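Local coordinates for glucose-6-phosphate isomerase (Chlamydia trachomatis D/UW-3/CX, PDB 6OTU), which catalyses the reversible isomerisation of glucose-6-phosphate to fructose-6-phosphate, at residues 332-337 with 397-402; 391-396 with 448-453; 28-33 with 60-65. All blocks are in the same frame, centred on the assembly; numbering follows the deposited sequence.

Contact 1: 332-337 with 397-402; sequences TTAVIP and DIVPVE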
loop_
_atom_site.group_PDB
_atom_site.type_symbol
_atom_site.label_atom_id
_atom_site.label_comp_id
_atom_site.label_asym_id
_atom_site.label_seq_id
_atom_site.Cartn_x
_atom_site.Cartn_y
_atom_site.Cartn_z
ATOM N N THR A 332 5.695 -6.508 -11.643
ATOM C CA THR A 332 5.302 -6.308 -10.251
ATOM C C THR A 332 5.124 -7.652 -9.560
ATOM O O THR A 332 5.106 -8.701 -10.201
ATOM C CB THR A 332 3.995 -5.495 -10.087
ATOM O OG1 THR A 332 2.849 -6.333 -10.321
ATOM C CG2 THR A 332 3.955 -4.274 -11.000
ATOM N N THR A 333 5.016 -7.591 -8.226
ATOM C CA THR A 333 4.636 -8.699 -7.356
ATOM C C THR A 333 3.722 -8.145 -6.275
ATOM O O THR A 333 4.082 -7.173 -5.602
ATOM C CB THR A 333 5.848 -9.379 -6.678
ATOM O OG1 THR A 333 6.790 -9.810 -7.658
ATOM C CG2 THR A 333 5.396 -10.605 -5.901
ATOM N N ALA A 334 2.565 -8.782 -6.095
ATOM C CA ALA A 334 1.634 -8.472 -5.013
ATOM C C ALA A 334 1.833 -9.447 -3.857
ATOM O O ALA A 334 1.715 -10.670 -4.037
ATOM C CB ALA A 334 0.186 -8.544 -5.494
ATOM N N VAL A 335 2.095 -8.913 -2.674
ATOM C CA VAL A 335 2.176 -9.707 -1.452
ATOM C C VAL A 335 0.839 -9.583 -0.727
ATOM O O VAL A 335 0.421 -8.477 -0.369
ATOM C CB VAL A 335 3.349 -9.254 -0.565
ATOM C CG1 VAL A 335 3.575 -10.238 0.565
ATOM C CG2 VAL A 335 4.640 -9.086 -1.404
ATOM N N ILE A 336 0.165 -10.712 -0.510
ATOM C CA ILE A 336 -1.219 -10.708 -0.030
ATOM C C ILE A 336 -1.338 -11.490 1.274
ATOM O O ILE A 336 -1.580 -12.704 1.243
ATOM C CB ILE A 336 -2.177 -11.289 -1.088
ATOM C CG1 ILE A 336 -2.039 -10.546 -2.427
ATOM C CG2 ILE A 336 -3.618 -11.282 -0.584
ATOM C CD1 ILE A 336 -2.417 -9.053 -2.372
ATOM N N PRO A 337 -1.171 -10.859 2.435
ATOM C CA PRO A 337 -1.307 -11.604 3.707
ATOM C C PRO A 337 -2.775 -11.752 4.129
ATOM O O PRO A 337 -3.529 -10.775 4.191
ATOM C CB PRO A 337 -0.507 -10.757 4.716
ATOM C CG PRO A 337 0.096 -9.548 3.883
ATOM C CD PRO A 337 -0.714 -9.465 2.620
ATOM N N ASP A 397 -3.112 -7.156 -17.446
ATOM C CA ASP A 397 -1.715 -7.390 -17.090
ATOM C C ASP A 397 -1.629 -8.453 -15.998
ATOM O O ASP A 397 -2.334 -8.368 -14.988
ATOM C CB ASP A 397 -1.019 -6.109 -16.594
ATOM C CG ASP A 397 -0.978 -4.988 -17.637
ATOM O OD1 ASP A 397 -1.970 -4.754 -18.363
ATOM O OD2 ASP A 397 0.051 -4.296 -17.695
ATOM N N ILE A 398 -0.731 -9.422 -16.182
ATOM C CA ILE A 398 -0.518 -10.450 -15.169
ATOM C C ILE A 398 0.239 -9.861 -13.987
ATOM O O ILE A 398 1.242 -9.153 -14.154
ATOM C CB ILE A 398 0.230 -11.640 -15.776
ATOM C CG1 ILE A 398 -0.595 -12.239 -16.925
ATOM C CG2 ILE A 398 0.594 -12.675 -14.678
ATOM C CD1 ILE A 398 -1.983 -12.672 -16.527
ATOM N N VAL A 399 -0.261 -10.127 -12.785
ATOM C CA VAL A 399 0.392 -9.770 -11.528
ATOM C C VAL A 399 0.647 -11.048 -10.738
ATOM O O VAL A 399 -0.306 -11.682 -10.257
ATOM C CB VAL A 399 -0.461 -8.793 -10.702
ATOM C CG1 VAL A 399 0.242 -8.486 -9.383
ATOM C CG2 VAL A 399 -0.749 -7.520 -11.488
ATOM N N PRO A 400 1.900 -11.476 -10.607
ATOM C CA PRO A 400 2.217 -12.617 -9.722
ATOM C C PRO A 400 1.941 -12.288 -8.255
ATOM O O PRO A 400 2.225 -11.183 -7.786
ATOM C CB PRO A 400 3.718 -12.848 -9.953
ATOM C CG PRO A 400 4.047 -12.054 -11.235
ATOM C CD PRO A 400 3.068 -10.940 -11.324
ATOM N N VAL A 401 1.398 -13.261 -7.522
ATOM C CA VAL A 401 0.965 -13.054 -6.143
ATOM C C VAL A 401 1.747 -13.969 -5.208
ATOM O O VAL A 401 1.990 -15.139 -5.518
ATOM C CB VAL A 401 -0.555 -13.293 -5.973
ATOM C CG1 VAL A 401 -0.931 -13.488 -4.497
ATOM C CG2 VAL A 401 -1.335 -12.148 -6.538
ATOM N N GLU A 402 2.112 -13.431 -4.054
ATOM C CA GLU A 402 2.630 -14.183 -2.923
ATOM C C GLU A 402 1.575 -14.142 -1.817
ATOM O O GLU A 402 1.414 -13.124 -1.138
ATOM C CB GLU A 402 3.968 -13.608 -2.454
ATOM C CG GLU A 402 5.082 -13.686 -3.513
ATOM C CD GLU A 402 6.399 -13.051 -3.066
ATOM O OE1 GLU A 402 6.392 -12.132 -2.218
ATOM O OE2 GLU A 402 7.456 -13.482 -3.564
HETATM O O HOH W 1 2.850 -7.351 -13.009
#

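Contact 2: 391-396 with 448-453; sequences SLHQGT and KRFKGN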
loop_
_atom_site.group_PDB
_atom_site.type_symbol
_atom_site.label_atom_id
_atom_site.label_comp_id
_atom_site.label_asym_id
_atom_site.label_seq_id
_atom_site.Cartn_x
_atom_site.Cartn_y
_atom_site.Cartn_z
ATOM N N SER A 391 -8.771 -6.695 -11.034
ATOM C CA SER A 391 -7.780 -6.571 -12.107
ATOM C C SER A 391 -6.899 -7.817 -12.239
ATOM O O SER A 391 -6.480 -8.167 -13.350
ATOM C CB SER A 391 -6.910 -5.327 -11.882
ATOM O OG SER A 391 -6.118 -5.085 -13.023
ATOM N N LEU A 392 -6.601 -8.496 -11.134
ATOM C CA LEU A 392 -5.853 -9.745 -11.242
ATOM C C LEU A 392 -6.638 -10.781 -12.042
ATOM O O LEU A 392 -6.069 -11.475 -12.889
ATOM C CB LEU A 392 -5.501 -10.270 -9.847
ATOM C CG LEU A 392 -4.205 -9.753 -9.180
ATOM C CD1 LEU A 392 -4.141 -8.268 -9.058
ATOM C CD2 LEU A 392 -4.019 -10.359 -7.802
ATOM N N HIS A 393 -7.964 -10.859 -11.825
ATOM C CA HIS A 393 -8.802 -11.859 -12.488
ATOM C C HIS A 393 -9.149 -11.486 -13.932
ATOM O O HIS A 393 -9.329 -12.385 -14.761
ATOM C CB HIS A 393 -10.109 -12.088 -11.700
ATOM C CG HIS A 393 -9.946 -12.948 -10.482
ATOM N ND1 HIS A 393 -9.535 -14.264 -10.546
ATOM C CD2 HIS A 393 -10.127 -12.677 -9.168
ATOM C CE1 HIS A 393 -9.456 -14.760 -9.324
ATOM N NE2 HIS A 393 -9.802 -13.815 -8.468
ATOM N N GLN A 394 -9.251 -10.185 -14.259
ATOM C CA GLN A 394 -9.843 -9.779 -15.533
ATOM C C GLN A 394 -9.198 -8.560 -16.174
ATOM O O GLN A 394 -9.646 -8.149 -17.248
ATOM C CB GLN A 394 -11.353 -9.505 -15.375
ATOM C CG GLN A 394 -12.221 -10.752 -15.259
ATOM C CD GLN A 394 -13.690 -10.432 -15.452
ATOM O OE1 GLN A 394 -14.169 -9.399 -14.989
ATOM N NE2 GLN A 394 -14.413 -11.310 -16.149
ATOM N N GLY A 395 -8.180 -7.964 -15.562
ATOM C CA GLY A 395 -7.443 -6.896 -16.201
ATOM C C GLY A 395 -6.507 -7.420 -17.270
ATOM O O GLY A 395 -6.404 -8.616 -17.529
ATOM N N THR A 396 -5.785 -6.494 -17.883
ATOM C CA THR A 396 -4.967 -6.794 -19.048
ATOM C C THR A 396 -3.536 -7.226 -18.705
ATOM O O THR A 396 -2.807 -7.654 -19.601
ATOM C CB THR A 396 -4.943 -5.568 -19.991
ATOM O OG1 THR A 396 -4.470 -4.417 -19.284
ATOM C CG2 THR A 396 -6.342 -5.253 -20.510
ATOM N N LYS A 448 -17.799 -12.527 -18.098
ATOM C CA LYS A 448 -17.734 -13.446 -16.972
ATOM C C LYS A 448 -16.662 -14.503 -17.164
ATOM O O LYS A 448 -16.690 -15.528 -16.471
ATOM C CB LYS A 448 -19.082 -14.142 -16.741
ATOM C CG LYS A 448 -20.230 -13.259 -16.300
ATOM C CD LYS A 448 -21.554 -13.963 -16.638
ATOM C CE LYS A 448 -22.619 -13.803 -15.557
ATOM N NZ LYS A 448 -23.202 -12.436 -15.508
ATOM N N ARG A 449 -15.741 -14.317 -18.097
ATOM C CA ARG A 449 -14.718 -15.327 -18.255
ATOM C C ARG A 449 -13.396 -14.855 -17.658
ATOM O O ARG A 449 -13.124 -13.656 -17.517
ATOM C CB ARG A 449 -14.565 -15.775 -19.714
ATOM C CG ARG A 449 -14.179 -14.755 -20.731
ATOM C CD ARG A 449 -13.918 -15.457 -22.070
ATOM N NE ARG A 449 -15.158 -15.857 -22.740
ATOM C CZ ARG A 449 -15.575 -15.368 -23.908
ATOM N NH1 ARG A 449 -14.846 -14.456 -24.544
ATOM N NH2 ARG A 449 -16.719 -15.787 -24.440
ATOM N N PHE A 450 -12.613 -15.841 -17.232
ATOM C CA PHE A 450 -11.393 -15.648 -16.465
ATOM C C PHE A 450 -10.321 -16.482 -17.155
ATOM O O PHE A 450 -10.442 -17.707 -17.228
ATOM C CB PHE A 450 -11.614 -16.065 -15.008
ATOM C CG PHE A 450 -12.763 -15.339 -14.345
ATOM C CD1 PHE A 450 -12.557 -14.131 -13.701
ATOM C CD2 PHE A 450 -14.047 -15.848 -14.391
ATOM C CE1 PHE A 450 -13.619 -13.450 -13.103
ATOM C CE2 PHE A 450 -15.109 -15.176 -13.792
ATOM C CZ PHE A 450 -14.894 -13.980 -13.152
ATOM N N LYS A 451 -9.309 -15.806 -17.712
ATOM C CA LYS A 451 -8.335 -16.470 -18.571
ATOM C C LYS A 451 -7.372 -17.322 -17.767
ATOM O O LYS A 451 -6.823 -18.296 -18.297
ATOM C CB LYS A 451 -7.565 -15.431 -19.397
ATOM C CG LYS A 451 -8.474 -14.404 -20.126
ATOM C CD LYS A 451 -7.679 -13.425 -21.034
ATOM C CE LYS A 451 -8.206 -11.972 -20.969
ATOM N NZ LYS A 451 -7.520 -11.113 -19.928
ATOM N N GLY A 452 -7.151 -16.977 -16.498
ATOM C CA GLY A 452 -6.303 -17.796 -15.657
ATOM C C GLY A 452 -4.840 -17.605 -16.023
ATOM O O GLY A 452 -4.443 -16.605 -16.624
ATOM N N ASN A 453 -4.037 -18.608 -15.657
ATOM C CA ASN A 453 -2.585 -18.586 -15.859
ATOM C C ASN A 453 -1.924 -17.408 -15.155
ATOM O O ASN A 453 -0.855 -16.956 -15.560
ATOM C CB ASN A 453 -2.213 -18.586 -17.345
ATOM C CG ASN A 453 -1.921 -19.983 -17.862
ATOM O OD1 ASN A 453 -1.489 -20.852 -17.100
ATOM N ND2 ASN A 453 -2.172 -20.212 -19.143
HETATM O O HOH W 2 -5.404 -13.966 -15.136
HETATM O O HOH W 3 -9.366 -12.991 -17.479
HETATM O O HOH W 4 -8.096 -14.811 -14.663
#

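Contact 3: 28-33 with 60-65; sequences LHPIDL and TERVDD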
loop_
_atom_site.group_PDB
_atom_site.type_symbol
_atom_site.label_atom_id
_atom_site.label_comp_id
_atom_site.label_asym_id
_atom_site.label_seq_id
_atom_site.Cartn_x
_atom_site.Cartn_y
_atom_site.Cartn_z
ATOM N N LEU A 28 9.549 -19.333 -23.389
ATOM C CA LEU A 28 8.715 -19.175 -24.582
ATOM C C LEU A 28 7.354 -19.844 -24.421
ATOM O O LEU A 28 6.344 -19.353 -24.948
ATOM C CB LEU A 28 9.416 -19.774 -25.799
ATOM C CG LEU A 28 10.537 -18.979 -26.437
ATOM C CD1 LEU A 28 10.850 -19.627 -27.753
ATOM C CD2 LEU A 28 10.068 -17.563 -26.616
ATOM N N HIS A 29 7.321 -21.002 -23.756
ATOM C CA HIS A 29 6.109 -21.812 -23.628
ATOM C C HIS A 29 6.012 -22.332 -22.205
ATOM O O HIS A 29 6.223 -23.526 -21.940
ATOM C CB HIS A 29 6.117 -22.955 -24.639
ATOM C CG HIS A 29 6.574 -22.533 -25.997
ATOM N ND1 HIS A 29 7.806 -22.878 -26.507
ATOM C CD2 HIS A 29 5.971 -21.774 -26.943
ATOM C CE1 HIS A 29 7.938 -22.354 -27.716
ATOM N NE2 HIS A 29 6.839 -21.679 -28.003
ATOM N N PRO A 30 5.714 -21.449 -21.250
ATOM C CA PRO A 30 5.514 -21.896 -19.866
ATOM C C PRO A 30 4.306 -22.821 -19.745
ATOM O O PRO A 30 3.381 -22.791 -20.562
ATOM C CB PRO A 30 5.304 -20.583 -19.100
ATOM C CG PRO A 30 4.822 -19.617 -20.139
ATOM C CD PRO A 30 5.525 -19.993 -21.399
ATOM N N ILE A 31 4.328 -23.668 -18.712
ATOM C CA ILE A 31 3.239 -24.619 -18.528
ATOM C C ILE A 31 1.910 -23.869 -18.466
ATOM O O ILE A 31 1.829 -22.728 -17.977
ATOM C CB ILE A 31 3.475 -25.502 -17.284
ATOM C CG1 ILE A 31 2.471 -26.662 -17.250
ATOM C CG2 ILE A 31 3.418 -24.707 -15.974
ATOM C CD1 ILE A 31 2.650 -27.625 -16.065
ATOM N N ASP A 32 0.870 -24.490 -19.027
ATOM C CA ASP A 32 -0.476 -23.920 -19.062
ATOM C C ASP A 32 -1.241 -24.413 -17.836
ATOM O O ASP A 32 -1.732 -25.549 -17.804
ATOM C CB ASP A 32 -1.174 -24.298 -20.365
ATOM C CG ASP A 32 -2.631 -23.824 -20.426
ATOM O OD1 ASP A 32 -3.046 -22.957 -19.624
ATOM O OD2 ASP A 32 -3.371 -24.327 -21.298
ATOM N N LEU A 33 -1.347 -23.554 -16.817
ATOM C CA LEU A 33 -2.055 -23.959 -15.607
ATOM C C LEU A 33 -3.554 -24.109 -15.825
ATOM O O LEU A 33 -4.230 -24.627 -14.935
ATOM C CB LEU A 33 -1.781 -22.966 -14.470
ATOM C CG LEU A 33 -0.307 -22.807 -14.092
ATOM C CD1 LEU A 33 -0.046 -21.575 -13.197
ATOM C CD2 LEU A 33 0.249 -24.089 -13.453
ATOM N N THR A 60 0.866 -23.517 -8.211
ATOM C CA THR A 60 0.173 -22.484 -8.976
ATOM C C THR A 60 1.124 -21.447 -9.585
ATOM O O THR A 60 0.670 -20.387 -10.015
ATOM C CB THR A 60 -0.872 -21.800 -8.091
ATOM O OG1 THR A 60 -0.269 -21.414 -6.847
ATOM C CG2 THR A 60 -2.038 -22.754 -7.800
ATOM N N GLU A 61 2.431 -21.719 -9.609
ATOM C CA GLU A 61 3.384 -20.975 -10.430
ATOM C C GLU A 61 3.559 -21.695 -11.760
ATOM O O GLU A 61 3.410 -22.916 -11.844
ATOM C CB GLU A 61 4.752 -20.852 -9.751
ATOM C CG GLU A 61 4.753 -20.194 -8.381
ATOM C CD GLU A 61 4.859 -18.696 -8.452
ATOM O OE1 GLU A 61 4.925 -18.149 -9.578
ATOM O OE2 GLU A 61 4.854 -18.058 -7.378
ATOM N N ARG A 62 3.871 -20.929 -12.807
ATOM C CA ARG A 62 4.027 -21.479 -14.158
ATOM C C ARG A 62 5.426 -22.079 -14.318
ATOM O O ARG A 62 6.267 -21.607 -15.088
ATOM C CB ARG A 62 3.761 -20.407 -15.206
ATOM C CG ARG A 62 2.353 -19.840 -15.164
ATOM C CD ARG A 62 2.028 -19.027 -16.415
ATOM N NE ARG A 62 1.759 -19.867 -17.576
ATOM C CZ ARG A 62 1.447 -19.392 -18.778
ATOM N NH1 ARG A 62 1.386 -18.081 -18.962
ATOM N NH2 ARG A 62 1.205 -20.219 -19.793
ATOM N N VAL A 63 5.669 -23.152 -13.567
ATOM C CA VAL A 63 6.955 -23.844 -13.578
ATOM C C VAL A 63 6.705 -25.347 -13.632
ATOM O O VAL A 63 5.724 -25.849 -13.072
ATOM C CB VAL A 63 7.820 -23.462 -12.354
ATOM C CG1 VAL A 63 8.263 -22.003 -12.448
ATOM C CG2 VAL A 63 7.068 -23.709 -11.049
ATOM N N ASP A 64 7.578 -26.059 -14.342
ATOM C CA ASP A 64 7.596 -27.515 -14.389
ATOM C C ASP A 64 9.006 -27.983 -14.035
ATOM O O ASP A 64 9.894 -27.170 -13.748
ATOM C CB ASP A 64 7.141 -28.041 -15.762
ATOM C CG ASP A 64 7.944 -27.440 -16.927
ATOM O OD1 ASP A 64 9.036 -26.891 -16.685
ATOM O OD2 ASP A 64 7.495 -27.533 -18.093
ATOM N N ASP A 65 9.213 -29.310 -14.069
ATOM C CA ASP A 65 10.464 -29.881 -13.570
ATOM C C ASP A 65 11.674 -29.397 -14.372
ATOM O O ASP A 65 12.743 -29.139 -13.803
ATOM C CB ASP A 65 10.357 -31.412 -13.583
ATOM C CG ASP A 65 9.411 -31.929 -12.503
ATOM O OD1 ASP A 65 8.933 -31.099 -11.686
ATOM O OD2 ASP A 65 9.148 -33.142 -12.454
HETATM O O HOH W 5 6.751 -23.549 -17.191
#

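Contact 1: 332-337 with 397-402
Ala334 and Val401 are paired at 4.8 Å between CA atoms, and Val335 and Glu402 follow at 4.7 Å. Both pairs are parallel beta bridges. Three backbone bonds hold them: Ala334 N to Pro400 O, Glu402 N to Ala334 O at 2.8 Å, and Ile336 N to Glu402 O. The last is nearly straight at the hydrogen, 175°.

Glu402 buries the most surface in this contact. Its CB is 4.0 Å from Ala334 O. CG stands beside the backbone N (chi1 -62°) and meets Thr333 CG2. Glu402 CD touches Thr333 CG2 at 3.9 Å. At the tip, Glu402 OE1 reaches Val335 CG2 at 3.6 Å. The carboxylate therefore rests against two methyls of strand 332-337, while its charge is answered from outside: OE2 forms a salt bridge with Lys479 and OE1 a hydrogen bond with Tyr476.

On the face with Ala334 and Val401 the contacts are mainly apolar. Ala334 CB packs on Val399 CG1 and on Val401 CG2. Ile336 CG1 meets Val401 CG1 at 3.8 Å. Ahead of the bridges 397-400 is loop, and one water links Thr332 OG1 to Ile398 O, donating to the latter at 2.7 Å.

This is a neighbouring pair of parallel strands in the mixed sheet of the phosphoglucose isomerase fold, with 332-337 between 401-406 and 375-377.

Contact 2: 391-396 with 448-453
His393 and Phe450 mark the closest backbone approach, 6.1 Å between CA atoms, where helix 389-394 meets an irregular loop. The Phe450 ring lies against two helix residues. His393 CB sits at the ring edge, 3.8 Å from Phe450 CD1. Gln394 crosses one face: Gln394 CG is 3.7 Å from Phe450 CE1, and NE2 lies above the rim. Amide and ring planes are only 22° apart, so the amide lies nearly flat over the ring.

The Gln394 chain is extended beyond CG (chi2 -166°), which carries NE2 over the rim of the ring to Arg449 O. Gln394 NE2 to Arg449 O is 3.0 Å; the bond lies in the amide plane, but the donor stands above the carbonyl plane. NE2 also donates to Asn447 O, and OE1 accepts from Gln390. Gln394 O also bonds Ser360 OG of the second subunit, which places the contact at the dimer interface.

Waters complete the join. His393 O accepts from two of them. One water accepts from Lys451 N at 2.8 Å. The other water accepts from Gly452 N at 3.0 Å.

The amide of Gln394 is thus fixed in rotation by bonds at both of its ends. The His393 carbonyl and the loop N-H groups are matched through water, which implies a hydrated polar seam beside the ring.

Contact 3: 28-33 with 60-65
An inverse gamma turn centred on Arg62 shapes the second side of this loop-to-loop contact, closed by a weak bond from Val63 N to Glu61 O. The touching parts run in nearly opposite directions, 157° apart, and Ile31 and Arg62 have the nearest CA atoms, 5.4 Å apart.

Arg62 carries most of the contact. Arg62 CG lies beside the backbone N, and the chain bends at chi3 (76°), which turns the guanidinium back onto segment 28-33. There it grips a single atom, Ile31 O, side-on with two nitrogens. Arg62 NE to Ile31 O is 2.9 Å. Arg62 NH2 to Ile31 O is longer, 3.2 Å, and more bent. Ile31 O lies in the guanidinium plane for both, yet the NH2 donor stands well above the carbonyl plane. Pro30 covers one face of the guanidinium: Pro30 CG is 3.6 Å from Arg62 CZ and over the centre of the group. The proline ring and the two bonds together keep the group against the proline and restrict its rotation.

Leu33 packs on the aliphatic part of the same side chain, Leu33 CD1 lying 3.6 Å from Arg62 CG. This methyl also approaches Thr60 O, and CD2 approaches Glu61 O. Ile31 CG2 lies 3.6 Å from Val63 N. A water links the backbones: it accepts from Ile31 N and donates to Arg62 O, each at 2.9 Å.

The contact joins the loop between helices 18-26 and 41-46 to the loop between strand 54-57 and helix 65-77. Asp64 is the N-cap of the latter helix, its OD1 bonding Cys67 N. Leu33 and Thr60 pack on Ala438 of helix 422-439, Val63 lies on helix 313-327, and Ile31 and Leu33 touch Arg43 of helix 41-46.

Overall arrangement
Contact 3 closes first along the chain. Contacts 1 and 2 follow and interlock, their segments alternating, with 391-396 between the two segments of contact 1. All three lie on the same side of the chain's centre, with centres about 14 Å apart for contacts 1 and 2 and about 17 Å for the other pairs. Leu392 joins contacts 1 and 2 by packing on Val399 and Val401. Asn453 joins contacts 2 and 3 through probable hydrogen bonds to Leu33 N and Asp32 OD1. Strand 456-461 follows the loop 448-453 and lies beside 401-406 in the mixed sheet. Contacts 1 and 2 also touch the second subunit, while no other chain touches contact 3.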